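PDB 4K70: UL37 from Suid herpesvirus 1, which is an inner tegument protein that probably takes part in the control of viral trafficking, represented here by its N-terminal half. Local coordinates for residues Ala246-Gly251 with Ala285-Thr290. Sequence-based numbering, arbitrary orientation.
With NA (sodium ion), chain K.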
ATOM      1  N   ALA A 246      19.745 -26.949 -23.891  1.00 35.16           N
ATOM      2  CA  ALA A 246      19.036 -25.678 -23.889  1.00 33.04           C
ATOM      3  C   ALA A 246      19.909 -24.540 -24.397  1.00 35.11           C
ATOM      4  O   ALA A 246      19.413 -23.446 -24.652  1.00 34.16           O
ATOM      5  CB  ALA A 246      18.489 -25.362 -22.488  1.00 34.94           C
ATOM      6  N   LEU A 247      21.207 -24.803 -24.542  1.00 35.17           N
ATOM      7  CA  LEU A 247      22.163 -23.786 -24.953  1.00 34.65           C
ATOM      8  C   LEU A 247      22.489 -23.869 -26.445  1.00 36.95           C
ATOM      9  O   LEU A 247      22.564 -24.955 -27.015  1.00 35.86           O
ATOM     10  CB  LEU A 247      23.462 -23.920 -24.155  1.00 39.81           C
ATOM     11  CG  LEU A 247      23.528 -23.517 -22.680  1.00 41.08           C
ATOM     12  CD1 LEU A 247      24.867 -23.947 -22.121  1.00 41.79           C
ATOM     13  CD2 LEU A 247      23.350 -22.014 -22.521  1.00 32.07           C
ATOM     14  N   VAL A 248      22.695 -22.716 -27.067  1.00 36.95           N
ATOM     15  CA  VAL A 248      23.093 -22.672 -28.475  1.00 39.26           C
ATOM     16  C   VAL A 248      24.576 -23.033 -28.614  1.00 40.02           C
ATOM     17  O   VAL A 248      25.438 -22.406 -27.990  1.00 38.56           O
ATOM     18  CB  VAL A 248      22.836 -21.273 -29.109  1.00 38.55           C
ATOM     19  CG1 VAL A 248      23.441 -21.191 -30.518  1.00 40.25           C
ATOM     20  CG2 VAL A 248      21.347 -20.958 -29.148  1.00 36.07           C
ATOM     21  N   PRO A 249      24.874 -24.057 -29.425  1.00 40.21           N
ATOM     22  CA  PRO A 249      26.253 -24.468 -29.736  1.00 43.26           C
ATOM     23  C   PRO A 249      27.160 -23.302 -30.153  1.00 45.10           C
ATOM     24  O   PRO A 249      26.746 -22.437 -30.932  1.00 41.52           O
ATOM     25  CB  PRO A 249      26.078 -25.439 -30.909  1.00 42.56           C
ATOM     26  CG  PRO A 249      24.602 -25.333 -31.316  1.00 47.14           C
ATOM     27  CD  PRO A 249      23.878 -24.907 -30.095  1.00 39.51           C
ATOM     28  N   VAL A 250      28.377 -23.272 -29.616  1.00 43.49           N
ATOM     29  CA  VAL A 250      29.359 -22.274 -30.016  1.00 44.66           C
ATOM     30  C   VAL A 250      29.647 -22.441 -31.505  1.00 44.73           C
ATOM     31  O   VAL A 250      29.724 -23.564 -31.995  1.00 48.95           O
ATOM     32  CB  VAL A 250      30.673 -22.432 -29.229  1.00 46.49           C
ATOM     33  CG1 VAL A 250      31.716 -21.438 -29.722  1.00 48.54           C
ATOM     34  CG2 VAL A 250      30.427 -22.260 -27.731  1.00 48.17           C
ATOM     35  N   GLY A 251      29.787 -21.334 -32.226  1.00 47.42           N
ATOM     36  CA  GLY A 251      30.142 -21.404 -33.635  1.00 44.70           C
ATOM     37  C   GLY A 251      28.954 -21.305 -34.574  1.00 47.76           C
ATOM     38  O   GLY A 251      29.119 -21.087 -35.777  1.00 48.71           O
ATOM     39  N   ALA A 285      30.789 -17.335 -24.179  1.00 38.07           N
ATOM     40  CA  ALA A 285      29.665 -17.759 -23.356  1.00 42.36           C
ATOM     41  C   ALA A 285      28.486 -18.054 -24.266  1.00 42.94           C
ATOM     42  O   ALA A 285      28.144 -17.254 -25.141  1.00 47.16           O
ATOM     43  CB  ALA A 285      29.310 -16.689 -22.334  1.00 41.63           C
ATOM     44  N   ARG A 286      27.890 -19.223 -24.081  1.00 41.81           N
ATOM     45  CA  ARG A 286      26.777 -19.642 -24.908  1.00 41.87           C
ATOM     46  C   ARG A 286      25.504 -18.980 -24.406  1.00 41.36           C
ATOM     47  O   ARG A 286      25.389 -18.654 -23.226  1.00 41.80           O
ATOM     48  CB  ARG A 286      26.647 -21.163 -24.869  1.00 41.58           C
ATOM     49  CG  ARG A 286      27.953 -21.867 -25.179  1.00 42.52           C
ATOM     50  CD  ARG A 286      27.834 -23.354 -24.958  1.00 46.06           C
ATOM     51  NE  ARG A 286      26.860 -23.973 -25.857  1.00 42.91           N
ATOM     52  CZ  ARG A 286      26.510 -25.255 -25.796  1.00 47.94           C
ATOM     53  NH1 ARG A 286      27.056 -26.050 -24.879  1.00 47.52           N
ATOM     54  NH2 ARG A 286      25.613 -25.747 -26.645  1.00 43.61           N
ATOM     55  N   ARG A 287      24.558 -18.751 -25.306  1.00 41.33           N
ATOM     56  CA  ARG A 287      23.285 -18.187 -24.905  1.00 38.82           C
ATOM     57  C   ARG A 287      22.221 -19.265 -24.984  1.00 37.38           C
ATOM     58  O   ARG A 287      22.379 -20.266 -25.699  1.00 32.39           O
ATOM     59  CB  ARG A 287      22.905 -17.014 -25.798  1.00 40.70           C
ATOM     60  CG  ARG A 287      22.395 -17.447 -27.151  1.00 33.43           C
ATOM     61  CD  ARG A 287      21.884 -16.267 -27.960  1.00 39.51           C
ATOM     62  NE  ARG A 287      21.578 -16.708 -29.314  1.00 36.89           N
ATOM     63  CZ  ARG A 287      20.369 -17.047 -29.747  1.00 39.37           C
ATOM     64  NH1 ARG A 287      19.316 -16.960 -28.948  1.00 38.92           N
ATOM     65  NH2 ARG A 287      20.214 -17.460 -30.996  1.00 42.32           N
ATOM     66  N   LEU A 288      21.145 -19.072 -24.224  1.00 31.88           N
ATOM     67  CA  LEU A 288      20.016 -19.981 -24.272  1.00 31.58           C
ATOM     68  C   LEU A 288      19.354 -19.901 -25.644  1.00 31.31           C
ATOM     69  O   LEU A 288      19.198 -18.809 -26.199  1.00 33.33           O
ATOM     70  CB  LEU A 288      19.008 -19.617 -23.187  1.00 27.90           C
ATOM     71  CG  LEU A 288      19.464 -19.812 -21.740  1.00 28.59           C
ATOM     72  CD1 LEU A 288      18.404 -19.296 -20.785  1.00 27.36           C
ATOM     73  CD2 LEU A 288      19.766 -21.282 -21.464  1.00 27.53           C
ATOM     74  N   ARG A 289      18.991 -21.058 -26.190  1.00 31.17           N
ATOM     75  CA  ARG A 289      18.193 -21.136 -27.405  1.00 31.43           C
ATOM     76  C   ARG A 289      16.900 -20.325 -27.241  1.00 35.50           C
ATOM     77  O   ARG A 289      16.321 -20.273 -26.143  1.00 29.55           O
ATOM     78  CB  ARG A 289      17.850 -22.602 -27.711  1.00 30.95           C
ATOM     79  CG  ARG A 289      19.065 -23.506 -27.928  1.00 30.13           C
ATOM     80  CD  ARG A 289      18.676 -24.970 -27.905  1.00 30.99           C
ATOM     81  NE  ARG A 289      17.543 -25.236 -28.790  1.00 33.10           N
ATOM     82  CZ  ARG A 289      16.903 -26.396 -28.858  1.00 37.24           C
ATOM     83  NH1 ARG A 289      17.295 -27.411 -28.100  1.00 37.72           N
ATOM     84  NH2 ARG A 289      15.879 -26.547 -29.686  1.00 38.25           N
ATOM     85  N   THR A 290      16.464 -19.675 -28.322  1.00 30.42           N
ATOM     86  CA  THR A 290      15.180 -18.986 -28.330  1.00 29.79           C
ATOM     87  C   THR A 290      14.298 -19.512 -29.460  1.00 33.78           C
ATOM     88  O   THR A 290      13.350 -18.847 -29.872  1.00 32.77           O
ATOM     89  CB  THR A 290      15.313 -17.441 -28.411  1.00 34.21           C
ATOM     90  OG1 THR A 290      16.078 -17.071 -29.564  1.00 32.37           O
ATOM     91  CG2 THR A 290      15.982 -16.857 -27.140  1.00 29.82           C
TER
HETATM   92 NA    NA K1005      28.984 -24.720 -33.800  1.00 57.11          NA
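Arg-286 reaches Val-248 by a bend late in its chain: CG lies anti to the carbonyl carbon (chi1 -52°), and the turn at chi3 (63°) swings the guanidinium across the backbone of 246-251. There Arg-286 NE gives a nearly straight hydrogen bond of 3.0 Å to Val-248 O, which lies in the guanidinium plane, although the donor stands above the carbonyl plane rather than within it. Leu-247 CB rests over one face of the same group, 3.7 Å from Arg-286 CZ, while Val-250 CG2 lies 3.6 Å from Arg-286 CG, the two side chains crossing at about a right angle. One side chain is thus held by both its polar end and its methylenes. The backbones are joined by a pair of bonds flanking Leu-247 and Leu-288: Val-248 N to Arg-287 O at 2.8 Å, and Arg-289 N to Ala-246 O at 2.9 Å. Val-248 CG2 packs between two arginines, lying over the centre of the Arg-287 guanidinium and 3.6 Å from Arg-289 CG. Arg-287 itself is fixed by Asn-254 O at NE and by Thr-290 OG1 at NH1, and Arg-289 forms a salt bridge with Asp-291. Leu-247 CD2 touches Leu-288 CD2 at 3.8 Å, and Leu-288 continues onto helices 208-223 and 260-271. At the outer end, Val-250 O binds a sodium ion at 2.3 Å, a site shared with Glu-252. The whole exemplifies loop pairing without a sheet: Leu-247 and Leu-288 form one antiparallel, non-hydrogen-bonded pair, an isolated beta bridge fastening the chain before helix 260-271 to the chain after it in a predominantly helical protein.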